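PDB 6AKZ: GlcNAc Inducible Gene 2, GIG2 from Candida albicans, which binds iron in a cupin-type fold and is probably an oxygenase of the DUF1479 family. Local coordinates for residues Lys161-Thr170 and Gly445-Ile453. Sequence-based numbering, arbitrary orientation.
Sequences KENCLIDLDT and GGQAKIRSI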
ATOM      1  N   LYS A 161     -18.570   7.873  11.115  1.00 16.89           N
ATOM      2  CA  LYS A 161     -17.597   8.353  12.082  1.00 18.63           C
ATOM      3  C   LYS A 161     -17.916   7.937  13.513  1.00 20.71           C
ATOM      4  O   LYS A 161     -17.003   7.807  14.332  1.00 19.18           O
ATOM      5  CB  LYS A 161     -17.408   9.860  12.037  1.00 18.83           C
ATOM      6  CG  LYS A 161     -16.787  10.332  10.718  1.00 18.70           C
ATOM      7  CD  LYS A 161     -16.569  11.853  10.771  1.00 20.41           C
ATOM      8  CE  LYS A 161     -15.840  12.441   9.564  1.00 23.28           C
ATOM      9  NZ  LYS A 161     -16.532  11.932   8.323  1.00 29.31           N
ATOM     10  N   GLU A 162     -19.185   7.676  13.792  1.00 18.73           N
ATOM     11  CA  GLU A 162     -19.542   7.318  15.144  1.00 22.05           C
ATOM     12  C   GLU A 162     -19.021   5.958  15.516  1.00 20.48           C
ATOM     13  O   GLU A 162     -18.643   5.757  16.668  1.00 19.64           O
ATOM     14  CB  GLU A 162     -21.061   7.362  15.287  1.00 23.50           C
ATOM     15  CG  GLU A 162     -21.558   7.179  16.725  1.00 28.91           C
ATOM     16  CD  GLU A 162     -20.891   8.104  17.727  1.00 34.29           C
ATOM     17  OE1 GLU A 162     -20.637   9.302  17.416  1.00 38.95           O
ATOM     18  OE2 GLU A 162     -20.628   7.615  18.841  1.00 39.82           O
ATOM     19  N   ASN A 163     -19.007   5.016  14.567  1.00 17.97           N
ATOM     20  CA  ASN A 163     -18.674   3.630  14.853  1.00 20.61           C
ATOM     21  C   ASN A 163     -17.446   3.034  14.203  1.00 17.76           C
ATOM     22  O   ASN A 163     -16.902   2.028  14.716  1.00 18.09           O
ATOM     23  CB  ASN A 163     -19.844   2.762  14.499  1.00 25.33           C
ATOM     24  CG  ASN A 163     -21.039   3.101  15.324  1.00 30.58           C
ATOM     25  OD1 ASN A 163     -20.951   3.149  16.557  1.00 31.77           O
ATOM     26  ND2 ASN A 163     -22.095   3.462  14.672  1.00 29.84           N
ATOM     27  N   CYS A 164     -16.993   3.608  13.088  1.00 14.73           N
ATOM     28  CA  CYS A 164     -15.918   2.941  12.350  1.00 14.96           C
ATOM     29  C   CYS A 164     -14.622   3.050  13.154  1.00 14.13           C
ATOM     30  O   CYS A 164     -14.145   4.189  13.496  1.00 13.61           O
ATOM     31  CB  CYS A 164     -15.734   3.596  10.993  1.00 16.80           C
ATOM     32  SG  CYS A 164     -14.596   2.748   9.911  1.00 21.55           S
ATOM     33  N   LEU A 165     -13.983   1.910  13.417  1.00 14.00           N
ATOM     34  CA  LEU A 165     -12.825   1.873  14.319  1.00 12.35           C
ATOM     35  C   LEU A 165     -11.498   2.265  13.636  1.00 14.53           C
ATOM     36  O   LEU A 165     -10.567   1.458  13.525  1.00 13.22           O
ATOM     37  CB  LEU A 165     -12.741   0.523  15.037  1.00 12.60           C
ATOM     38  CG  LEU A 165     -13.936   0.292  15.982  1.00 14.25           C
ATOM     39  CD1 LEU A 165     -13.770  -1.115  16.535  1.00 15.46           C
ATOM     40  CD2 LEU A 165     -13.966   1.307  17.123  1.00 15.81           C
ATOM     41  N   ILE A 166     -11.411   3.536  13.245  1.00 14.14           N
ATOM     42  CA  ILE A 166     -10.218   4.080  12.614  1.00 13.16           C
ATOM     43  C   ILE A 166     -10.018   5.519  13.069  1.00 14.10           C
ATOM     44  O   ILE A 166     -11.006   6.259  13.312  1.00 14.01           O
ATOM     45  CB  ILE A 166     -10.254   3.901  11.101  1.00 14.11           C
ATOM     46  CG1 ILE A 166      -8.971   4.424  10.452  1.00 13.81           C
ATOM     47  CG2 ILE A 166     -11.436   4.620  10.493  1.00 15.02           C
ATOM     48  CD1 ILE A 166      -8.855   3.976   8.988  1.00 14.99           C
ATOM     49  N   ASP A 167      -8.750   5.897  13.202  1.00 12.65           N
ATOM     50  CA  ASP A 167      -8.338   7.240  13.496  1.00 13.58           C
ATOM     51  C   ASP A 167      -7.295   7.680  12.486  1.00 12.42           C
ATOM     52  O   ASP A 167      -6.111   7.381  12.584  1.00 11.17           O
ATOM     53  CB  ASP A 167      -7.832   7.330  14.943  1.00 14.66           C
ATOM     54  CG  ASP A 167      -7.142   8.686  15.253  1.00 17.23           C
ATOM     55  OD1 ASP A 167      -7.427   9.707  14.561  1.00 17.74           O
ATOM     56  OD2 ASP A 167      -6.360   8.736  16.232  1.00 17.30           O
ATOM     57  N   LEU A 168      -7.765   8.414  11.490  1.00 12.07           N
ATOM     58  CA  LEU A 168      -6.897   8.809  10.390  1.00 12.98           C
ATOM     59  C   LEU A 168      -5.946   9.920  10.797  1.00 13.51           C
ATOM     60  O   LEU A 168      -4.960  10.169  10.107  1.00 15.57           O
ATOM     61  CB  LEU A 168      -7.776   9.254   9.220  1.00 14.27           C
ATOM     62  CG  LEU A 168      -8.368   8.094   8.432  1.00 14.62           C
ATOM     63  CD1 LEU A 168      -9.418   8.623   7.450  1.00 14.46           C
ATOM     64  CD2 LEU A 168      -7.349   7.317   7.656  1.00 16.42           C
ATOM     65  N   ASP A 169      -6.197  10.539  11.928  1.00 15.21           N
ATOM     66  CA  ASP A 169      -5.260  11.505  12.490  1.00 17.92           C
ATOM     67  C   ASP A 169      -4.038  10.858  13.120  1.00 18.50           C
ATOM     68  O   ASP A 169      -3.118  11.565  13.574  1.00 21.41           O
ATOM     69  CB  ASP A 169      -5.937  12.339  13.586  1.00 22.54           C
ATOM     70  CG  ASP A 169      -7.008  13.224  13.064  1.00 29.55           C
ATOM     71  OD1 ASP A 169      -7.018  13.514  11.848  1.00 31.47           O
ATOM     72  OD2 ASP A 169      -7.864  13.657  13.878  1.00 33.68           O
ATOM     73  N   THR A 170      -3.955   9.552  13.222  1.00 14.96           N
ATOM     74  CA  THR A 170      -2.832   8.974  13.850  1.00 13.88           C
ATOM     75  C   THR A 170      -2.093   8.078  12.860  1.00 15.27           C
ATOM     76  O   THR A 170      -2.692   7.128  12.289  1.00 14.07           O
ATOM     77  CB  THR A 170      -3.253   8.186  15.042  1.00 16.73           C
ATOM     78  OG1 THR A 170      -3.733   9.112  16.044  1.00 17.98           O
ATOM     79  CG2 THR A 170      -2.090   7.377  15.612  1.00 15.27           C
ATOM     80  N   GLY A 445     -16.781   9.163  19.021  1.00 19.40           N
ATOM     81  CA  GLY A 445     -16.900   8.286  17.921  1.00 16.49           C
ATOM     82  C   GLY A 445     -15.797   7.265  17.799  1.00 16.71           C
ATOM     83  O   GLY A 445     -15.135   6.869  18.800  1.00 15.67           O
ATOM     84  N   GLY A 446     -15.658   6.739  16.573  1.00 16.73           N
ATOM     85  CA  GLY A 446     -14.725   5.639  16.331  1.00 17.51           C
ATOM     86  C   GLY A 446     -13.303   6.033  16.594  1.00 14.72           C
ATOM     87  O   GLY A 446     -12.459   5.211  17.054  1.00 14.27           O
ATOM     88  N   GLN A 447     -13.000   7.310  16.387  1.00 15.26           N
ATOM     89  CA  GLN A 447     -11.671   7.815  16.710  1.00 18.53           C
ATOM     90  C   GLN A 447     -11.306   7.660  18.218  1.00 17.66           C
ATOM     91  O   GLN A 447     -10.218   7.179  18.595  1.00 15.91           O
ATOM     92  CB  GLN A 447     -11.599   9.230  16.243  1.00 21.37           C
ATOM     93  CG  GLN A 447     -10.278   9.862  16.341  1.00 22.86           C
ATOM     94  CD  GLN A 447     -10.303  11.315  15.884  1.00 25.91           C
ATOM     95  OE1 GLN A 447     -11.295  12.044  16.091  1.00 28.09           O
ATOM     96  NE2 GLN A 447      -9.185  11.760  15.309  1.00 25.99           N
ATOM     97  N   ALA A 448     -12.235   8.079  19.070  1.00 15.51           N
ATOM     98  CA  ALA A 448     -12.084   7.840  20.522  1.00 15.90           C
ATOM     99  C   ALA A 448     -12.052   6.358  20.869  1.00 13.65           C
ATOM    100  O   ALA A 448     -11.210   5.897  21.676  1.00 14.12           O
ATOM    101  CB  ALA A 448     -13.162   8.523  21.341  1.00 16.60           C
ATOM    102  N   LYS A 449     -12.895   5.568  20.243  1.00 14.00           N
ATOM    103  CA  LYS A 449     -12.962   4.179  20.569  1.00 14.28           C
ATOM    104  C   LYS A 449     -11.691   3.435  20.176  1.00 15.52           C
ATOM    105  O   LYS A 449     -11.188   2.605  20.952  1.00 13.48           O
ATOM    106  CB  LYS A 449     -14.162   3.538  19.930  1.00 17.67           C
ATOM    107  CG  LYS A 449     -15.500   4.068  20.482  1.00 19.04           C
ATOM    108  CD  LYS A 449     -16.615   3.568  19.568  1.00 23.26           C
ATOM    109  CE  LYS A 449     -17.963   4.084  20.062  1.00 25.55           C
ATOM    110  NZ  LYS A 449     -18.987   3.993  19.017  1.00 26.63           N
ATOM    111  N   ILE A 450     -11.164   3.704  18.966  1.00 13.79           N
ATOM    112  CA  ILE A 450      -9.925   2.963  18.562  1.00 13.23           C
ATOM    113  C   ILE A 450      -8.747   3.314  19.464  1.00 13.54           C
ATOM    114  O   ILE A 450      -7.898   2.453  19.783  1.00 14.09           O
ATOM    115  CB  ILE A 450      -9.654   3.082  17.046  1.00 13.64           C
ATOM    116  CG1 ILE A 450      -8.637   2.042  16.599  1.00 13.80           C
ATOM    117  CG2 ILE A 450      -9.197   4.547  16.715  1.00 13.98           C
ATOM    118  CD1 ILE A 450      -9.017   0.597  16.871  1.00 14.49           C
ATOM    119  N   ARG A 451      -8.674   4.559  19.906  1.00 12.56           N
ATOM    120  CA  ARG A 451      -7.647   4.946  20.796  1.00 13.05           C
ATOM    121  C   ARG A 451      -7.768   4.189  22.103  1.00 13.17           C
ATOM    122  O   ARG A 451      -6.782   3.710  22.620  1.00 14.57           O
ATOM    123  CB  ARG A 451      -7.616   6.445  21.013  1.00 14.27           C
ATOM    124  CG  ARG A 451      -7.102   7.227  19.861  1.00 14.82           C
ATOM    125  CD  ARG A 451      -7.004   8.704  20.155  1.00 16.70           C
ATOM    126  NE  ARG A 451      -6.684   9.437  18.926  1.00 14.28           N
ATOM    127  CZ  ARG A 451      -6.238  10.669  18.842  1.00 17.52           C
ATOM    128  NH1 ARG A 451      -6.069  11.434  19.927  1.00 19.34           N
ATOM    129  NH2 ARG A 451      -5.982  11.171  17.614  1.00 19.57           N
ATOM    130  N   SER A 452      -8.972   4.067  22.630  1.00 12.31           N
ATOM    131  CA  SER A 452      -9.168   3.300  23.840  1.00 14.50           C
ATOM    132  C   SER A 452      -8.782   1.837  23.678  1.00 13.55           C
ATOM    133  O   SER A 452      -8.122   1.241  24.571  1.00 14.38           O
ATOM    134  CB  SER A 452     -10.607   3.429  24.344  1.00 14.41           C
ATOM    135  OG  SER A 452     -10.781   2.565  25.490  1.00 14.64           O
ATOM    136  N   ILE A 453      -9.206   1.241  22.572  1.00 14.83           N
ATOM    137  CA  ILE A 453      -8.917  -0.178  22.316  1.00 15.40           C
ATOM    138  C   ILE A 453      -7.381  -0.383  22.224  1.00 17.36           C
ATOM    139  O   ILE A 453      -6.822  -1.331  22.840  1.00 16.34           O
ATOM    140  CB  ILE A 453      -9.627  -0.611  21.070  1.00 15.82           C
ATOM    141  CG1 ILE A 453     -11.147  -0.665  21.337  1.00 15.64           C
ATOM    142  CG2 ILE A 453      -9.072  -1.958  20.551  1.00 16.92           C
ATOM    143  CD1 ILE A 453     -11.987  -0.691  20.061  1.00 15.12           C
TER
HETATM  144  O   HOH W   1     -14.502   9.057  14.495  1.00 22.01           O
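Gly445 and Gly446 bring the 445-453 helix segment against the backbone of Lys161-Cys164, a helix-on-loop packing at the periphery of this cupin-clan protein, away from the iron site. With phi at 67°, a value that favours glycine, Gly445 sets its CA 3.3 Å from Glu162 O. Gly446 N gives an almost straight hydrogen bond of 2.8 Å to Lys161 O, and, having no side chain, the residue lets Cys164 O approach its CA closely in a CA-H...O contact. A water bridges the same Lys161 O to Gln447 N, so this amide is also satisfied. Gln447 CG lies anti to the backbone N (chi1 -173°), and the extended chain carries NE2 between two carboxylates, where it donates hydrogen bonds to both Asp167 OD1 (2.8 Å) and Asp169 OD2 (2.7 Å). Both oxygens lie in its amide plane, yet each is approached from above its own carboxylate plane. Lys449 plays two roles: its CB packs on Leu165 CD2 at 3.6 Å, while NZ bonds Glu162 O and forms a long salt bridge with the Glu162 carboxylate. Ile450 lays CG1 and CD1 along the Leu165 carbonyl and sets CG2 against Asp167 CB, a branched shape suited to the buried side. Arg451 turns NE and NH2, each at 2.8 Å, to the same oxygen, Asp167 OD2, in a salt bridge, while its NH1 bonds Glu438 O. Thr170 OG1 is a third donor to this buried oxygen, probably favouring its charged form. Beyond it, Tyr468 of helix 466-474 touches both Leu165 and Ile453, whose CD1 lies 4.0 Å from Leu165 CD1.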